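Local structure of peptidase, M20/M25/M40 family (Staphylococcus aureus, 4EWT) at residues T183-G194 / D251-L262; N206-F215 / L277-V287. The protein probably hydrolyses amide bonds, perhaps those of N-acyl amino acids, at an active site holding two manganese ions. One frame throughout, in Å; residues are numbered along the deposited sequence.

Contact 1 (T183-G194 / D251-L262); sequences TGRAFFKLKVQG and DVVEIEGDVRGL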
loop_
_atom_site.group_PDB
_atom_site.type_symbol
_atom_site.label_atom_id
_atom_site.label_comp_id
_atom_site.label_asym_id
_atom_site.label_seq_id
_atom_site.Cartn_x
_atom_site.Cartn_y
_atom_site.Cartn_z
ATOM N N THR A 183 -29.465 -0.124 2.209
ATOM C CA THR A 183 -28.378 -1.024 1.851
ATOM C C THR A 183 -28.549 -2.365 2.532
ATOM O O THR A 183 -29.120 -2.449 3.609
ATOM C CB THR A 183 -26.988 -0.457 2.273
ATOM O OG1 THR A 183 -26.950 -0.286 3.694
ATOM C CG2 THR A 183 -26.716 0.867 1.616
ATOM N N GLY A 184 -28.061 -3.414 1.883
ATOM C CA GLY A 184 -27.915 -4.703 2.530
ATOM C C GLY A 184 -26.562 -4.782 3.201
ATOM O O GLY A 184 -25.701 -3.928 2.993
ATOM N N ARG A 185 -26.363 -5.832 3.979
ATOM C CA ARG A 185 -25.230 -5.892 4.872
ATOM C C ARG A 185 -24.636 -7.290 4.887
ATOM O O ARG A 185 -25.376 -8.294 4.830
ATOM C CB ARG A 185 -25.672 -5.480 6.274
ATOM C CG ARG A 185 -24.564 -5.432 7.311
ATOM C CD ARG A 185 -25.054 -4.693 8.550
ATOM N NE ARG A 185 -26.135 -5.427 9.186
ATOM C CZ ARG A 185 -26.960 -4.924 10.102
ATOM N NH1 ARG A 185 -26.834 -3.665 10.514
ATOM N NH2 ARG A 185 -27.921 -5.687 10.602
ATOM N N ALA A 186 -23.304 -7.353 4.938
ATOM C CA ALA A 186 -22.615 -8.619 5.211
ATOM C C ALA A 186 -21.515 -8.384 6.237
ATOM O O ALA A 186 -21.094 -7.251 6.435
ATOM C CB ALA A 186 -22.065 -9.225 3.923
ATOM N N PHE A 187 -21.075 -9.461 6.887
ATOM C CA PHE A 187 -20.000 -9.429 7.867
ATOM C C PHE A 187 -18.956 -10.483 7.536
ATOM O O PHE A 187 -19.292 -11.578 7.092
ATOM C CB PHE A 187 -20.546 -9.730 9.267
ATOM C CG PHE A 187 -21.551 -8.734 9.741
ATOM C CD1 PHE A 187 -21.171 -7.413 10.005
ATOM C CD2 PHE A 187 -22.881 -9.100 9.912
ATOM C CE1 PHE A 187 -22.105 -6.479 10.447
ATOM C CE2 PHE A 187 -23.831 -8.174 10.355
ATOM C CZ PHE A 187 -23.445 -6.869 10.628
ATOM N N PHE A 188 -17.697 -10.173 7.800
ATOM C CA PHE A 188 -16.641 -11.157 7.623
ATOM C C PHE A 188 -15.589 -11.119 8.721
ATOM O O PHE A 188 -15.318 -10.070 9.321
ATOM C CB PHE A 188 -15.993 -11.039 6.228
ATOM C CG PHE A 188 -15.301 -9.718 5.973
ATOM C CD1 PHE A 188 -13.930 -9.604 6.124
ATOM C CD2 PHE A 188 -16.030 -8.612 5.535
ATOM C CE1 PHE A 188 -13.272 -8.378 5.868
ATOM C CE2 PHE A 188 -15.396 -7.370 5.264
ATOM C CZ PHE A 188 -14.027 -7.252 5.434
ATOM N N LYS A 189 -15.013 -12.290 8.979
ATOM C CA LYS A 189 -13.841 -12.409 9.831
ATOM C C LYS A 189 -12.760 -13.024 8.977
ATOM O O LYS A 189 -13.018 -13.964 8.227
ATOM C CB LYS A 189 -14.124 -13.316 11.034
ATOM C CG LYS A 189 -15.229 -12.793 11.937
ATOM C CD LYS A 189 -15.512 -13.746 13.087
ATOM C CE LYS A 189 -16.558 -13.158 14.045
ATOM N NZ LYS A 189 -17.374 -14.236 14.688
ATOM N N LEU A 190 -11.557 -12.477 9.062
ATOM C CA LEU A 190 -10.445 -13.041 8.323
ATOM C C LEU A 190 -9.306 -13.315 9.278
ATOM O O LEU A 190 -8.840 -12.414 9.994
ATOM C CB LEU A 190 -9.990 -12.100 7.204
ATOM C CG LEU A 190 -8.686 -12.446 6.469
ATOM C CD1 LEU A 190 -8.781 -13.745 5.627
ATOM C CD2 LEU A 190 -8.292 -11.275 5.603
ATOM N N LYS A 191 -8.869 -14.564 9.302
ATOM C CA LYS A 191 -7.706 -14.898 10.072
ATOM C C LYS A 191 -6.542 -14.989 9.106
ATOM O O LYS A 191 -6.636 -15.662 8.096
ATOM C CB LYS A 191 -7.899 -16.201 10.854
ATOM C CG LYS A 191 -6.624 -16.651 11.561
ATOM C CD LYS A 191 -6.880 -17.713 12.619
ATOM C CE LYS A 191 -7.160 -19.053 11.995
ATOM N NZ LYS A 191 -6.989 -20.167 13.002
ATOM N N VAL A 192 -5.473 -14.264 9.409
ATOM C CA VAL A 192 -4.256 -14.272 8.601
ATOM C C VAL A 192 -3.180 -14.947 9.451
ATOM O O VAL A 192 -2.732 -14.388 10.465
ATOM C CB VAL A 192 -3.806 -12.839 8.179
ATOM C CG1 VAL A 192 -2.545 -12.890 7.315
ATOM C CG2 VAL A 192 -4.931 -12.081 7.395
ATOM N N GLN A 193 -2.808 -16.163 9.063
ATOM C CA GLN A 193 -1.821 -16.932 9.793
ATOM C C GLN A 193 -0.491 -16.914 9.044
ATOM O O GLN A 193 -0.392 -17.438 7.933
ATOM C CB GLN A 193 -2.325 -18.375 9.987
ATOM C CG GLN A 193 -1.313 -19.375 10.571
ATOM C CD GLN A 193 -1.082 -19.184 12.050
ATOM O OE1 GLN A 193 0.035 -18.871 12.477
ATOM N NE2 GLN A 193 -2.132 -19.378 12.852
ATOM N N GLY A 194 0.505 -16.265 9.640
ATOM C CA GLY A 194 1.892 -16.338 9.179
ATOM C C GLY A 194 2.665 -17.293 10.088
ATOM O O GLY A 194 2.179 -18.356 10.452
ATOM N N ASP A 251 2.480 -13.785 14.733
ATOM C CA ASP A 251 2.174 -15.031 13.997
ATOM C C ASP A 251 0.804 -15.048 13.322
ATOM O O ASP A 251 0.622 -15.723 12.308
ATOM C CB ASP A 251 2.302 -16.255 14.924
ATOM C CG ASP A 251 1.252 -16.287 16.021
ATOM O OD1 ASP A 251 0.845 -15.208 16.525
ATOM O OD2 ASP A 251 0.828 -17.406 16.401
ATOM N N VAL A 252 -0.142 -14.309 13.898
ATOM C CA VAL A 252 -1.520 -14.310 13.448
ATOM C C VAL A 252 -2.171 -12.953 13.733
ATOM O O VAL A 252 -1.918 -12.350 14.778
ATOM C CB VAL A 252 -2.335 -15.484 14.063
ATOM C CG1 VAL A 252 -2.339 -15.411 15.570
ATOM C CG2 VAL A 252 -3.769 -15.503 13.526
ATOM N N VAL A 253 -2.937 -12.444 12.768
ATOM C CA VAL A 253 -3.822 -11.311 13.023
ATOM C C VAL A 253 -5.278 -11.698 12.714
ATOM O O VAL A 253 -5.556 -12.509 11.825
ATOM C CB VAL A 253 -3.396 -9.962 12.321
ATOM C CG1 VAL A 253 -1.920 -9.598 12.603
ATOM C CG2 VAL A 253 -3.643 -9.983 10.852
ATOM N N GLU A 254 -6.217 -11.186 13.470
ATOM C CA GLU A 254 -7.618 -11.360 13.179
ATOM C C GLU A 254 -8.243 -10.083 12.748
ATOM O O GLU A 254 -8.215 -9.120 13.426
ATOM C CB GLU A 254 -8.424 -11.867 14.349
ATOM C CG GLU A 254 -7.906 -13.036 14.984
ATOM C CD GLU A 254 -8.425 -14.296 14.447
ATOM O OE1 GLU A 254 -9.245 -14.297 13.532
ATOM O OE2 GLU A 254 -7.966 -15.310 14.944
ATOM N N ILE A 255 -8.816 -10.130 11.584
ATOM C CA ILE A 255 -9.466 -8.982 10.998
ATOM C C ILE A 255 -10.972 -9.209 10.977
ATOM O O ILE A 255 -11.438 -10.284 10.615
ATOM C CB ILE A 255 -8.923 -8.694 9.584
ATOM C CG1 ILE A 255 -7.557 -7.986 9.679
ATOM C CG2 ILE A 255 -9.941 -7.889 8.758
ATOM C CD1 ILE A 255 -6.653 -8.253 8.461
ATOM N N GLU A 256 -11.728 -8.197 11.395
ATOM C CA GLU A 256 -13.168 -8.254 11.266
ATOM C C GLU A 256 -13.664 -7.035 10.516
ATOM O O GLU A 256 -13.215 -5.902 10.760
ATOM C CB GLU A 256 -13.840 -8.365 12.631
ATOM C CG GLU A 256 -13.579 -9.683 13.349
ATOM C CD GLU A 256 -14.286 -9.767 14.688
ATOM O OE1 GLU A 256 -14.800 -8.727 15.148
ATOM O OE2 GLU A 256 -14.329 -10.868 15.288
ATOM N N GLY A 257 -14.595 -7.268 9.596
ATOM C CA GLY A 257 -15.156 -6.170 8.818
ATOM C C GLY A 257 -16.635 -6.275 8.502
ATOM O O GLY A 257 -17.288 -7.300 8.751
ATOM N N ASP A 258 -17.167 -5.188 7.967
ATOM C CA ASP A 258 -18.527 -5.203 7.484
ATOM C C ASP A 258 -18.677 -4.463 6.173
ATOM O O ASP A 258 -17.856 -3.620 5.800
ATOM C CB ASP A 258 -19.531 -4.752 8.549
ATOM C CG ASP A 258 -19.727 -3.273 8.578
ATOM O OD1 ASP A 258 -18.777 -2.569 8.980
ATOM O OD2 ASP A 258 -20.841 -2.810 8.208
ATOM N N VAL A 259 -19.747 -4.830 5.493
ATOM C CA VAL A 259 -19.955 -4.584 4.091
ATOM C C VAL A 259 -21.380 -4.086 3.940
ATOM O O VAL A 259 -22.305 -4.635 4.553
ATOM C CB VAL A 259 -19.776 -5.905 3.292
ATOM C CG1 VAL A 259 -20.461 -5.830 1.942
ATOM C CG2 VAL A 259 -18.268 -6.276 3.151
ATOM N N ARG A 260 -21.545 -3.016 3.168
ATOM C CA ARG A 260 -22.865 -2.572 2.747
ATOM C C ARG A 260 -22.884 -2.476 1.235
ATOM O O ARG A 260 -21.921 -2.011 0.618
ATOM C CB ARG A 260 -23.222 -1.190 3.289
ATOM C CG ARG A 260 -22.858 -0.918 4.711
ATOM C CD ARG A 260 -23.913 -1.333 5.705
ATOM N NE ARG A 260 -23.292 -1.285 7.022
ATOM C CZ ARG A 260 -23.934 -1.222 8.179
ATOM N NH1 ARG A 260 -25.260 -1.192 8.217
ATOM N NH2 ARG A 260 -23.229 -1.176 9.303
ATOM N N GLY A 261 -24.004 -2.891 0.649
ATOM C CA GLY A 261 -24.245 -2.701 -0.782
ATOM C C GLY A 261 -25.698 -2.309 -0.936
ATOM O O GLY A 261 -26.567 -2.930 -0.327
ATOM N N LEU A 262 -25.964 -1.290 -1.746
ATOM C CA LEU A 262 -27.334 -0.821 -1.920
ATOM C C LEU A 262 -28.177 -1.782 -2.788
ATOM O O LEU A 262 -29.405 -1.821 -2.667
ATOM C CB LEU A 262 -27.352 0.617 -2.478
ATOM C CG LEU A 262 -28.713 1.263 -2.787
ATOM C CD1 LEU A 262 -29.563 1.394 -1.516
ATOM C CD2 LEU A 262 -28.524 2.617 -3.486
#
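Leu190 N donates to Ile255 O over 2.7 Å and nearly straight, at 171°, and Lys189 CA brings its hydrogen to the same carbonyl oxygen, 3.3 Å away. Ile255 N answers with a bond to Leu190 O. This couplet repeats along the antiparallel ladder, from Gly184 with Gly261 to Val192 with Val253. Phe188 uses the space left by a glycine: its CG sits between the backbone N and the carbonyl carbon (chi1 63°), which swings the ring across the neighbouring strand. There Gly257 CA makes a CH-pi contact with one face, 3.9 Å from the ring centroid, while Val259 CG2 meets the ring edge at CE2, 3.7 Å off.

Both strands belong to the antiparallel sheet of the smaller domain characteristic of M20 peptidases, set apart from the metal-binding domain. Phe188, Leu190, Val192, Val253, Ile255 and Val259 are apolar because helices 208-226 and 264-285 pack on their face. The opposite face is mostly polar, and about Lys189, Lys191, Glu254 and Glu256 it is partly open to solvent. Lys189 and Glu256 lie side by side there, Lys189 CE being 3.4 Å from Glu256 OE2, although Lys189 NZ stays beyond salt-bridge range. Phe187 suits a subunit interface: its CD1 rests 3.4 Å from Asp258 CB, and its ring meets Phe246 of the second subunit edge-to-face. Nearer the metal-binding domain, Arg185 CD lies 3.5 Å above the Arg260 guanidinium plane. Weak bonds from Arg260 NE and Arg260 NH2 to Asp258 OD2 hold that guanidinium in a salt bridge, whereas Arg185 pairs with Asp296 and makes a cation-pi contact with Tyr297.

Contact 2 (N206-F215 / L277-V287); sequences NDAIVAGSYF and LSKGLEDMYGV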
loop_
_atom_site.group_PDB
_atom_site.type_symbol
_atom_site.label_atom_id
_atom_site.label_comp_id
_atom_site.label_asym_id
_atom_site.label_seq_id
_atom_site.Cartn_x
_atom_site.Cartn_y
_atom_site.Cartn_z
ATOM N N ASN A 206 7.266 -15.176 9.220
ATOM C CA ASN A 206 6.341 -14.645 8.201
ATOM C C ASN A 206 5.345 -13.714 8.886
ATOM O O ASN A 206 4.415 -14.149 9.551
ATOM C CB ASN A 206 5.614 -15.770 7.461
ATOM C CG ASN A 206 4.930 -15.303 6.188
ATOM O OD1 ASN A 206 4.154 -16.047 5.595
ATOM N ND2 ASN A 206 5.216 -14.086 5.751
ATOM N N ASP A 207 5.569 -12.427 8.698
ATOM C CA ASP A 207 4.947 -11.370 9.491
ATOM C C ASP A 207 3.447 -11.238 9.168
ATOM O O ASP A 207 3.083 -10.806 8.088
ATOM C CB ASP A 207 5.734 -10.079 9.181
ATOM C CG ASP A 207 5.515 -8.980 10.182
ATOM O OD1 ASP A 207 4.399 -8.880 10.758
ATOM O OD2 ASP A 207 6.475 -8.179 10.372
ATOM N N ALA A 208 2.577 -11.621 10.094
ATOM C CA ALA A 208 1.148 -11.478 9.853
ATOM C C ALA A 208 0.684 -10.014 9.868
ATOM O O ALA A 208 -0.298 -9.669 9.218
ATOM C CB ALA A 208 0.341 -12.303 10.833
ATOM N N ILE A 209 1.375 -9.160 10.610
ATOM C CA ILE A 209 0.968 -7.745 10.662
ATOM C C ILE A 209 1.225 -7.068 9.313
ATOM O O ILE A 209 0.379 -6.353 8.820
ATOM C CB ILE A 209 1.607 -6.985 11.857
ATOM C CG1 ILE A 209 0.889 -7.414 13.145
ATOM C CG2 ILE A 209 1.533 -5.441 11.655
ATOM C CD1 ILE A 209 1.595 -7.023 14.445
ATOM N N VAL A 210 2.404 -7.279 8.740
ATOM C CA VAL A 210 2.728 -6.788 7.414
ATOM C C VAL A 210 1.709 -7.330 6.389
ATOM O O VAL A 210 1.152 -6.560 5.620
ATOM C CB VAL A 210 4.182 -7.181 7.038
ATOM C CG1 VAL A 210 4.402 -7.120 5.538
ATOM C CG2 VAL A 210 5.200 -6.329 7.809
ATOM N N ALA A 211 1.421 -8.631 6.404
ATOM C CA ALA A 211 0.479 -9.182 5.428
ATOM C C ALA A 211 -0.923 -8.596 5.590
ATOM O O ALA A 211 -1.581 -8.274 4.601
ATOM C CB ALA A 211 0.413 -10.745 5.523
ATOM N N GLY A 212 -1.370 -8.494 6.849
ATOM C CA GLY A 212 -2.692 -7.949 7.144
ATOM C C GLY A 212 -2.778 -6.476 6.759
ATOM O O GLY A 212 -3.818 -6.022 6.269
ATOM N N SER A 213 -1.679 -5.744 6.962
ATOM C CA SER A 213 -1.611 -4.320 6.589
ATOM C C SER A 213 -1.636 -4.133 5.078
ATOM O O SER A 213 -2.279 -3.202 4.586
ATOM C CB SER A 213 -0.361 -3.669 7.156
ATOM O OG SER A 213 -0.514 -3.525 8.567
ATOM N N TYR A 214 -0.918 -4.996 4.347
ATOM C CA TYR A 214 -0.982 -4.948 2.891
ATOM C C TYR A 214 -2.384 -5.303 2.432
ATOM O O TYR A 214 -2.914 -4.641 1.547
ATOM C CB TYR A 214 0.092 -5.819 2.201
ATOM C CG TYR A 214 1.426 -5.095 2.030
ATOM C CD1 TYR A 214 1.689 -4.278 0.909
ATOM C CD2 TYR A 214 2.428 -5.208 3.004
ATOM C CE1 TYR A 214 2.954 -3.586 0.776
ATOM C CE2 TYR A 214 3.676 -4.542 2.877
ATOM C CZ TYR A 214 3.937 -3.739 1.780
ATOM O OH TYR A 214 5.176 -3.101 1.700
ATOM N N PHE A 215 -2.999 -6.312 3.041
ATOM C CA PHE A 215 -4.414 -6.587 2.786
ATOM C C PHE A 215 -5.364 -5.392 2.969
ATOM O O PHE A 215 -6.249 -5.207 2.141
ATOM C CB PHE A 215 -4.928 -7.754 3.638
ATOM C CG PHE A 215 -6.385 -8.071 3.405
ATOM C CD1 PHE A 215 -6.781 -8.827 2.298
ATOM C CD2 PHE A 215 -7.352 -7.627 4.285
ATOM C CE1 PHE A 215 -8.124 -9.128 2.069
ATOM C CE2 PHE A 215 -8.707 -7.936 4.068
ATOM C CZ PHE A 215 -9.085 -8.689 2.949
ATOM N N LEU A 277 -9.144 -11.053 -3.084
ATOM C CA LEU A 277 -8.043 -10.482 -2.315
ATOM C C LEU A 277 -7.571 -11.387 -1.207
ATOM O O LEU A 277 -6.382 -11.471 -0.947
ATOM C CB LEU A 277 -8.423 -9.133 -1.742
ATOM C CG LEU A 277 -8.644 -8.074 -2.811
ATOM C CD1 LEU A 277 -9.240 -6.852 -2.113
ATOM C CD2 LEU A 277 -7.324 -7.743 -3.531
ATOM N N SER A 278 -8.503 -12.060 -0.551
ATOM C CA SER A 278 -8.174 -12.896 0.591
ATOM C C SER A 278 -7.394 -14.156 0.179
ATOM O O SER A 278 -6.359 -14.488 0.780
ATOM C CB SER A 278 -9.452 -13.259 1.355
ATOM O OG SER A 278 -9.153 -14.261 2.310
ATOM N N LYS A 279 -7.896 -14.856 -0.840
ATOM C CA LYS A 279 -7.186 -15.986 -1.449
ATOM C C LYS A 279 -5.803 -15.595 -2.019
ATOM O O LYS A 279 -4.814 -16.320 -1.843
ATOM C CB LYS A 279 -8.038 -16.594 -2.558
ATOM C CG LYS A 279 -7.402 -17.751 -3.273
ATOM C CD LYS A 279 -6.533 -17.336 -4.488
ATOM C CE LYS A 279 -6.323 -18.512 -5.456
ATOM N NZ LYS A 279 -4.988 -19.144 -5.208
ATOM N N GLY A 280 -5.768 -14.484 -2.750
ATOM C CA GLY A 280 -4.548 -13.998 -3.368
ATOM C C GLY A 280 -3.495 -13.590 -2.344
ATOM O O GLY A 280 -2.292 -13.692 -2.613
ATOM N N LEU A 281 -3.940 -13.122 -1.178
ATOM C CA LEU A 281 -3.005 -12.795 -0.098
ATOM C C LEU A 281 -2.161 -14.009 0.317
ATOM O O LEU A 281 -0.982 -13.867 0.639
ATOM C CB LEU A 281 -3.738 -12.226 1.116
ATOM C CG LEU A 281 -2.856 -11.378 2.034
ATOM C CD1 LEU A 281 -2.784 -9.950 1.463
ATOM C CD2 LEU A 281 -3.469 -11.356 3.424
ATOM N N GLU A 282 -2.760 -15.196 0.273
ATOM C CA GLU A 282 -2.038 -16.423 0.594
ATOM C C GLU A 282 -0.869 -16.658 -0.353
ATOM O O GLU A 282 0.208 -17.046 0.083
ATOM C CB GLU A 282 -2.947 -17.660 0.583
ATOM C CG GLU A 282 -4.165 -17.601 1.464
ATOM C CD GLU A 282 -4.857 -18.957 1.506
ATOM O OE1 GLU A 282 -5.025 -19.559 0.427
ATOM O OE2 GLU A 282 -5.198 -19.437 2.601
ATOM N N ASP A 283 -1.073 -16.423 -1.644
ATOM C CA ASP A 283 0.013 -16.606 -2.610
ATOM C C ASP A 283 1.025 -15.457 -2.538
ATOM O O ASP A 283 2.229 -15.675 -2.653
ATOM C CB ASP A 283 -0.548 -16.732 -4.028
ATOM C CG ASP A 283 -1.597 -17.802 -4.137
ATOM O OD1 ASP A 283 -1.225 -18.994 -4.233
ATOM O OD2 ASP A 283 -2.803 -17.453 -4.132
ATOM N N MET A 284 0.540 -14.241 -2.317
ATOM C CA MET A 284 1.415 -13.079 -2.302
ATOM C C MET A 284 2.398 -13.070 -1.131
ATOM O O MET A 284 3.601 -12.794 -1.314
ATOM C CB MET A 284 0.585 -11.810 -2.265
ATOM C CG MET A 284 1.385 -10.567 -2.425
ATOM S SD MET A 284 1.432 -10.112 -4.140
ATOM C CE MET A 284 -0.121 -9.262 -4.268
ATOM N N TYR A 285 1.881 -13.360 0.061
ATOM C CA TYR A 285 2.672 -13.346 1.305
ATOM C C TYR A 285 2.988 -14.710 1.929
ATOM O O TYR A 285 3.706 -14.774 2.937
ATOM C CB TYR A 285 2.036 -12.405 2.322
ATOM C CG TYR A 285 2.111 -10.990 1.799
ATOM C CD1 TYR A 285 3.265 -10.237 1.939
ATOM C CD2 TYR A 285 1.048 -10.443 1.097
ATOM C CE1 TYR A 285 3.348 -8.930 1.406
ATOM C CE2 TYR A 285 1.112 -9.166 0.577
ATOM C CZ TYR A 285 2.263 -8.420 0.737
ATOM O OH TYR A 285 2.305 -7.174 0.204
ATOM N N GLY A 286 2.466 -15.778 1.341
ATOM C CA GLY A 286 2.718 -17.149 1.857
ATOM C C GLY A 286 2.046 -17.343 3.203
ATOM O O GLY A 286 2.459 -18.175 3.988
ATOM N N VAL A 287 0.998 -16.566 3.471
ATOM C CA VAL A 287 0.222 -16.753 4.691
ATOM C C VAL A 287 -0.918 -17.719 4.424
ATOM O O VAL A 287 -1.211 -18.012 3.262
ATOM C CB VAL A 287 -0.367 -15.423 5.190
ATOM C CG1 VAL A 287 0.728 -14.564 5.829
ATOM C CG2 VAL A 287 -1.079 -14.665 4.044
#
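Tyr285 reaches across to Tyr214 and sets its hydroxyl over one face of that ring, with Tyr285 CZ 3.7 Å from Tyr214 CG. The two side chains cross at about a right angle, but their ring planes are only 32° apart, an oblique pairing. Tyr214 OH is hydrogen-bonded to Thr217 O of the fourth subunit. Tyr285 also turns a ring face to Ala211 CA. Alanine fits this place because its short side chain lets the ring settle against the helix backbone, while Ala211 CB touches Tyr285 CB at 4.0 Å and Val287 CG1 at 3.8 Å.

Farther along, Phe215 has CG anti to its backbone N (chi1 -180°), and this carries the ring over to helix 264-285, where CE1 meets Leu277 CB at 3.8 Å. Leu281 fills the space between Ala211 and Phe215, its CD1 lying 3.8 Å from Phe215 CB and near the plane of the ring at its edge. With segment axes 10.8 Å apart at closest, large side chains are needed to bridge the helices, which form the layer packed on the sheet of the smaller domain. Leu190 of strand 179-193 lies beneath both Phe215 and Ser278.

The other end is looser. Asn206 comes up to the turn at Gly286, an exposed glycine whose positive phi (68°) takes the chain out of the helix, and a bound PEG fragment lies close to the Asn206 side chain. Tyr285 O accepts a hydrogen bond from Arg226 of the fourth subunit. Cohesion between the two helices thus comes mainly from apolar and aromatic fit, while Tyr214 OH and Tyr285 O find hydrogen-bond partners on the fourth subunit.

How the contacts relate
Contacts 1 and 2 are successive layers of one domain: 183-194 / 251-262 supplies two adjacent strands of the sheet, and 206-215 / 277-287 the two helices lying on it. Their segments alternate along the chain, so each strand leads on toward a helix. The layers meet directly, with Leu190 CD1 3.4 Å from Ser278 OG and Val253 CG1 3.6 Å from Ile209 CG1. Contact 1 is held by a regular backbone ladder and has one buried apolar face and a mostly polar, partly exposed face; contact 2 is largely buried and relies on side-chain fit. Both touch the second subunit, but contact 2 engages the fourth far more extensively.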